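Local coordinates for protein type III restriction-modification enzyme EcoP15I Res subunit (Escherichia coli, PDB 4ZCF) that forms the ATP-dependent restriction subunit that, together with its Mod partner, cleaves DNA 25-27 base pairs downstream of one recognition site, at residues L401-D406 and E506-P511; L370-M375 and E425-A430. One frame throughout, in Å; residues are numbered along the deposited sequence.

How the contacts relate
Both contacts lie in the second RecA-like domain of the helicase-like region, built on the parallel sheet that contains strand 399-404, with their centres about 18 Å apart. Their segments alternate along the chain: 370-375, 401-406, 425-430, then 506-511. Helix 368-389 leads into strand 399-404, and helix 421-434 follows it. Contact 1 lies at the strand and the loop that reaches the AMP pocket, whereas contact 2 joins the two flanking helices farther out. F402 bridges them, its CE1 3.7 Å from CA of M375, while L401 and F403 meet W508. One strand therefore ties the nucleotide-side loop to the outer helical layer.

Contact 1 of 2, residues L401-D406 and E506-P511; sequences LFFIDD and EGWDNP
L401 lays its isobutyl end over one face of the W508 indole, and this is the close-packed half of the contact. The two methyls divide the ring between them: CD2 sits 4.0 Å from CG of W508, and CD1 stands 4.1 Å from CE2, above the middle of the ring system. With CG anti to the backbone N (chi1 172°), the leucine reaches out from the strand to the ring. CD2 makes a CH-pi contact with the five-membered ring, only 22° off its normal. Elsewhere on the indole, NE1 is hydrogen-bonded to S500 OG of strand 497-501, which probably helps fix the rotation of the ring against the leucine.

The strand is 399-404, in the parallel sheet of the second RecA-like domain, and the loop 506-511 carries a sequence consistent with motif V of superfamily 2 helicases. D509, next to W508, touches the bound AMP, but the W508 side chain itself stays about 10 Å from the nucleotide.

F403 gives the looser half. It meets W508 as an offset edge-to-face pair, ring planes at 80° and centroids of the phenyl and the five-membered ring 5.8 Å apart. The edge of F403 points to the W508 face, with CZ of F403 4.0 Å from CD1 of W508, and this CD1 lies near the plane of the phenylalanine ring. W502 adds another edge-to-face partner for F403. L401 and F403 are both buried, whereas W508 remains partly exposed.

Contact 2 of 2, residues L370-M375 and E425-A430; sequences LADNMM and EEYVLA
Y427 reaches from helix 421-434 to D372 and M375, which sit one turn apart on helix 368-389. These two helices belong to successive crossovers of the RecA-like parallel sheet, one leading into strand 399-404 and the other leaving it, and here they meet near the surface, away from the annotated sites.

The polar part is the phenol end against a carboxylate. Y427 OH lies 3.3 Å from D372 OD1 and about as far from OD2. The two side chains cross at about a right angle, yet the carboxylate and ring planes are turned only 26° from each other. A chi1 of -71° sets CG of Y427 anti to the carbonyl carbon and directs the ring toward helix 368-389. Replacing Y427 by an alanine removes the whole phenol, which would probably leave the D372 carboxylate without its neighbouring hydroxyl and M375 CE without the ring beside it.

The apolar part is lighter. M375 is extended through its first two torsions and bends at the last, bringing CE to 4.4 Å from CE2 of Y427, obliquely to the ring. The same methionine also packs on K423 and F424 of helix 421-434, and D372 touches K423 too.

A third kind of approach comes from the backbone of helix 368-389, a carbonyl at the ring edge: the D372 O atom lies in the plane of the tyrosine ring, 3.8 Å from Y427 CE2.

Contact 1 of 2, residues L401-D406 and E506-P511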
loop_
_atom_site.group_PDB
_atom_site.type_symbol
_atom_site.label_atom_id
_atom_site.label_comp_id
_atom_site.label_asym_id
_atom_site.label_seq_id
_atom_site.Cartn_x
_atom_site.Cartn_y
_atom_site.Cartn_z
ATOM N N LEU C 401 -24.168 19.728 -24.373
ATOM C CA LEU C 401 -23.275 20.126 -23.299
ATOM C C LEU C 401 -23.344 21.625 -23.084
ATOM O O LEU C 401 -23.058 22.398 -23.999
ATOM C CB LEU C 401 -21.835 19.658 -23.606
ATOM C CG LEU C 401 -20.684 20.136 -22.698
ATOM C CD1 LEU C 401 -20.851 19.653 -21.269
ATOM C CD2 LEU C 401 -19.354 19.659 -23.238
ATOM N N PHE C 402 -23.723 22.029 -21.863
ATOM C CA PHE C 402 -23.820 23.424 -21.454
ATOM C C PHE C 402 -22.615 23.784 -20.609
ATOM O O PHE C 402 -22.286 23.039 -19.684
ATOM C CB PHE C 402 -25.115 23.681 -20.656
ATOM C CG PHE C 402 -26.386 23.735 -21.475
ATOM C CD1 PHE C 402 -26.726 24.879 -22.192
ATOM C CD2 PHE C 402 -27.272 22.663 -21.489
ATOM C CE1 PHE C 402 -27.903 24.930 -22.950
ATOM C CE2 PHE C 402 -28.453 22.717 -22.239
ATOM C CZ PHE C 402 -28.759 23.848 -22.967
ATOM N N PHE C 403 -21.957 24.923 -20.912
ATOM C CA PHE C 403 -20.822 25.395 -20.117
ATOM C C PHE C 403 -21.156 26.584 -19.209
ATOM O O PHE C 403 -21.281 27.718 -19.675
ATOM C CB PHE C 403 -19.576 25.667 -20.970
ATOM C CG PHE C 403 -18.747 24.451 -21.283
ATOM C CD1 PHE C 403 -18.199 23.681 -20.263
ATOM C CD2 PHE C 403 -18.473 24.099 -22.597
ATOM C CE1 PHE C 403 -17.442 22.545 -20.555
ATOM C CE2 PHE C 403 -17.702 22.971 -22.887
ATOM C CZ PHE C 403 -17.190 22.204 -21.864
ATOM N N ILE C 404 -21.276 26.306 -17.902
ATOM C CA ILE C 404 -21.558 27.275 -16.838
ATOM C C ILE C 404 -20.248 27.818 -16.225
ATOM O O ILE C 404 -19.171 27.261 -16.462
ATOM C CB ILE C 404 -22.567 26.681 -15.790
ATOM C CG1 ILE C 404 -23.319 27.771 -14.976
ATOM C CG2 ILE C 404 -21.926 25.617 -14.886
ATOM C CD1 ILE C 404 -24.351 28.637 -15.769
ATOM N N ASP C 405 -20.344 28.928 -15.475
ATOM C CA ASP C 405 -19.209 29.593 -14.837
ATOM C C ASP C 405 -19.043 29.180 -13.358
ATOM O O ASP C 405 -17.912 28.948 -12.912
ATOM C CB ASP C 405 -19.328 31.125 -15.006
ATOM C CG ASP C 405 -20.572 31.779 -14.407
ATOM O OD1 ASP C 405 -21.555 31.057 -14.132
ATOM O OD2 ASP C 405 -20.573 33.019 -14.254
ATOM N N ASP C 406 -20.170 29.068 -12.611
ATOM C CA ASP C 406 -20.197 28.672 -11.199
ATOM C C ASP C 406 -21.491 27.928 -10.878
ATOM O O ASP C 406 -21.616 26.743 -11.182
ATOM C CB ASP C 406 -20.063 29.896 -10.301
ATOM N N GLU C 506 -11.598 20.614 -20.351
ATOM C CA GLU C 506 -10.485 19.765 -20.784
ATOM C C GLU C 506 -10.782 18.275 -20.691
ATOM O O GLU C 506 -10.098 17.472 -21.324
ATOM C CB GLU C 506 -9.238 20.112 -19.989
ATOM N N GLY C 507 -11.794 17.927 -19.905
ATOM C CA GLY C 507 -12.231 16.552 -19.689
ATOM C C GLY C 507 -13.382 16.116 -20.567
ATOM O O GLY C 507 -13.972 15.058 -20.328
ATOM N N TRP C 508 -13.691 16.894 -21.589
ATOM C CA TRP C 508 -14.734 16.510 -22.512
ATOM C C TRP C 508 -14.165 16.195 -23.865
ATOM O O TRP C 508 -13.563 17.025 -24.484
ATOM C CB TRP C 508 -15.766 17.622 -22.589
ATOM C CG TRP C 508 -16.482 17.738 -21.315
ATOM C CD1 TRP C 508 -16.225 18.602 -20.315
ATOM C CD2 TRP C 508 -17.545 16.912 -20.869
ATOM N NE1 TRP C 508 -17.074 18.388 -19.281
ATOM C CE2 TRP C 508 -17.897 17.346 -19.598
ATOM C CE3 TRP C 508 -18.238 15.850 -21.430
ATOM C CZ2 TRP C 508 -18.904 16.759 -18.878
ATOM C CZ3 TRP C 508 -19.225 15.279 -20.719
ATOM C CH2 TRP C 508 -19.558 15.731 -19.461
ATOM N N ASP C 509 -14.330 14.969 -24.311
ATOM C CA ASP C 509 -14.098 14.653 -25.682
ATOM C C ASP C 509 -14.985 13.509 -26.080
ATOM O O ASP C 509 -14.522 12.427 -26.361
ATOM C CB ASP C 509 -12.633 14.299 -25.883
ATOM C CG ASP C 509 -12.257 14.181 -27.325
ATOM O OD1 ASP C 509 -13.085 14.475 -28.183
ATOM O OD2 ASP C 509 -11.130 13.791 -27.617
ATOM N N ASN C 510 -16.271 13.763 -26.137
ATOM C CA ASN C 510 -17.234 12.706 -26.221
ATOM C C ASN C 510 -17.711 12.720 -27.630
ATOM O O ASN C 510 -18.078 13.747 -28.114
ATOM C CB ASN C 510 -18.389 13.027 -25.298
ATOM C CG ASN C 510 -19.334 11.873 -25.125
ATOM O OD1 ASN C 510 -20.027 11.482 -26.042
ATOM N ND2 ASN C 510 -19.358 11.322 -23.938
ATOM N N PRO C 511 -17.672 11.601 -28.323
ATOM C CA PRO C 511 -18.034 11.651 -29.754
ATOM C C PRO C 511 -19.500 12.038 -30.016
ATOM O O PRO C 511 -19.767 12.750 -30.980
ATOM C CB PRO C 511 -17.709 10.238 -30.254
ATOM C CG PRO C 511 -17.780 9.371 -29.042
ATOM C CD PRO C 511 -17.324 10.225 -27.896
#

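Contact 2 of 2, residues L370-M375 and E425-A430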
loop_
_atom_site.group_PDB
_atom_site.type_symbol
_atom_site.label_atom_id
_atom_site.label_comp_id
_atom_site.label_asym_id
_atom_site.label_seq_id
_atom_site.Cartn_x
_atom_site.Cartn_y
_atom_site.Cartn_z
ATOM N N LEU C 370 -30.403 36.800 -21.728
ATOM C CA LEU C 370 -29.467 36.331 -22.766
ATOM C C LEU C 370 -29.155 34.828 -22.633
ATOM O O LEU C 370 -29.174 34.102 -23.630
ATOM C CB LEU C 370 -28.162 37.169 -22.701
ATOM C CG LEU C 370 -26.939 36.693 -23.508
ATOM C CD1 LEU C 370 -27.024 37.131 -24.957
ATOM C CD2 LEU C 370 -25.652 37.215 -22.890
ATOM N N ALA C 371 -28.855 34.377 -21.434
ATOM C CA ALA C 371 -28.690 32.959 -21.189
ATOM C C ALA C 371 -29.944 32.152 -21.389
ATOM O O ALA C 371 -29.923 31.116 -22.006
ATOM C CB ALA C 371 -28.173 32.752 -19.790
ATOM N N ASP C 372 -31.050 32.661 -20.887
ATOM C CA ASP C 372 -32.278 31.914 -20.824
ATOM C C ASP C 372 -32.640 31.662 -22.237
ATOM O O ASP C 372 -33.320 30.721 -22.561
ATOM C CB ASP C 372 -33.357 32.750 -20.172
ATOM C CG ASP C 372 -34.270 31.939 -19.331
ATOM O OD1 ASP C 372 -33.977 30.749 -19.160
ATOM O OD2 ASP C 372 -35.284 32.481 -18.860
ATOM N N ASN C 373 -32.229 32.602 -23.060
ATOM C CA ASN C 373 -32.514 32.610 -24.495
ATOM C C ASN C 373 -31.635 31.575 -25.203
ATOM O O ASN C 373 -32.140 30.809 -26.028
ATOM C CB ASN C 373 -32.281 34.008 -25.075
ATOM C CG ASN C 373 -33.317 34.456 -26.079
ATOM O OD1 ASN C 373 -33.352 33.995 -27.227
ATOM N ND2 ASN C 373 -34.150 35.413 -25.687
ATOM N N MET C 374 -30.327 31.542 -24.862
ATOM C CA MET C 374 -29.332 30.610 -25.411
ATOM C C MET C 374 -29.685 29.150 -25.078
ATOM O O MET C 374 -29.594 28.285 -25.951
ATOM C CB MET C 374 -27.930 30.957 -24.879
ATOM C CG MET C 374 -26.982 31.438 -25.947
ATOM S SD MET C 374 -25.269 31.607 -25.392
ATOM C CE MET C 374 -25.407 33.069 -24.328
ATOM N N MET C 375 -30.101 28.900 -23.818
ATOM C CA MET C 375 -30.492 27.595 -23.285
ATOM C C MET C 375 -31.781 27.069 -23.930
ATOM O O MET C 375 -31.844 25.888 -24.275
ATOM C CB MET C 375 -30.611 27.666 -21.759
ATOM C CG MET C 375 -30.999 26.352 -21.116
ATOM S SD MET C 375 -30.901 26.388 -19.315
ATOM C CE MET C 375 -32.371 27.378 -18.921
ATOM N N GLU C 425 -35.727 22.568 -16.974
ATOM C CA GLU C 425 -36.614 21.441 -16.892
ATOM C C GLU C 425 -37.875 21.831 -17.602
ATOM O O GLU C 425 -38.458 21.041 -18.310
ATOM C CB GLU C 425 -36.905 21.116 -15.454
ATOM N N GLU C 426 -38.305 23.063 -17.402
ATOM C CA GLU C 426 -39.606 23.450 -17.873
ATOM C C GLU C 426 -39.567 23.322 -19.355
ATOM O O GLU C 426 -40.450 22.764 -19.966
ATOM C CB GLU C 426 -39.874 24.883 -17.500
ATOM N N TYR C 427 -38.491 23.821 -19.926
ATOM C CA TYR C 427 -38.333 23.891 -21.353
ATOM C C TYR C 427 -38.309 22.497 -21.941
ATOM O O TYR C 427 -38.980 22.217 -22.934
ATOM C CB TYR C 427 -37.019 24.573 -21.631
ATOM C CG TYR C 427 -37.002 26.034 -21.320
ATOM C CD1 TYR C 427 -38.059 26.654 -20.701
ATOM C CD2 TYR C 427 -35.923 26.802 -21.665
ATOM C CE1 TYR C 427 -38.037 28.005 -20.443
ATOM C CE2 TYR C 427 -35.888 28.142 -21.410
ATOM C CZ TYR C 427 -36.946 28.741 -20.804
ATOM O OH TYR C 427 -36.896 30.094 -20.563
ATOM N N VAL C 428 -37.567 21.602 -21.299
ATOM C CA VAL C 428 -37.484 20.256 -21.821
ATOM C C VAL C 428 -38.854 19.627 -21.775
ATOM O O VAL C 428 -39.311 19.017 -22.725
ATOM C CB VAL C 428 -36.498 19.435 -21.019
ATOM N N LEU C 429 -39.530 19.810 -20.657
ATOM C CA LEU C 429 -40.759 19.106 -20.442
ATOM C C LEU C 429 -41.712 19.595 -21.501
ATOM O O LEU C 429 -42.465 18.820 -22.051
ATOM C CB LEU C 429 -41.288 19.344 -19.045
ATOM N N ALA C 430 -41.693 20.890 -21.776
ATOM C CA ALA C 430 -42.675 21.445 -22.691
ATOM C C ALA C 430 -42.503 20.945 -24.106
ATOM O O ALA C 430 -43.435 20.517 -24.748
ATOM C CB ALA C 430 -42.592 22.958 -22.673
#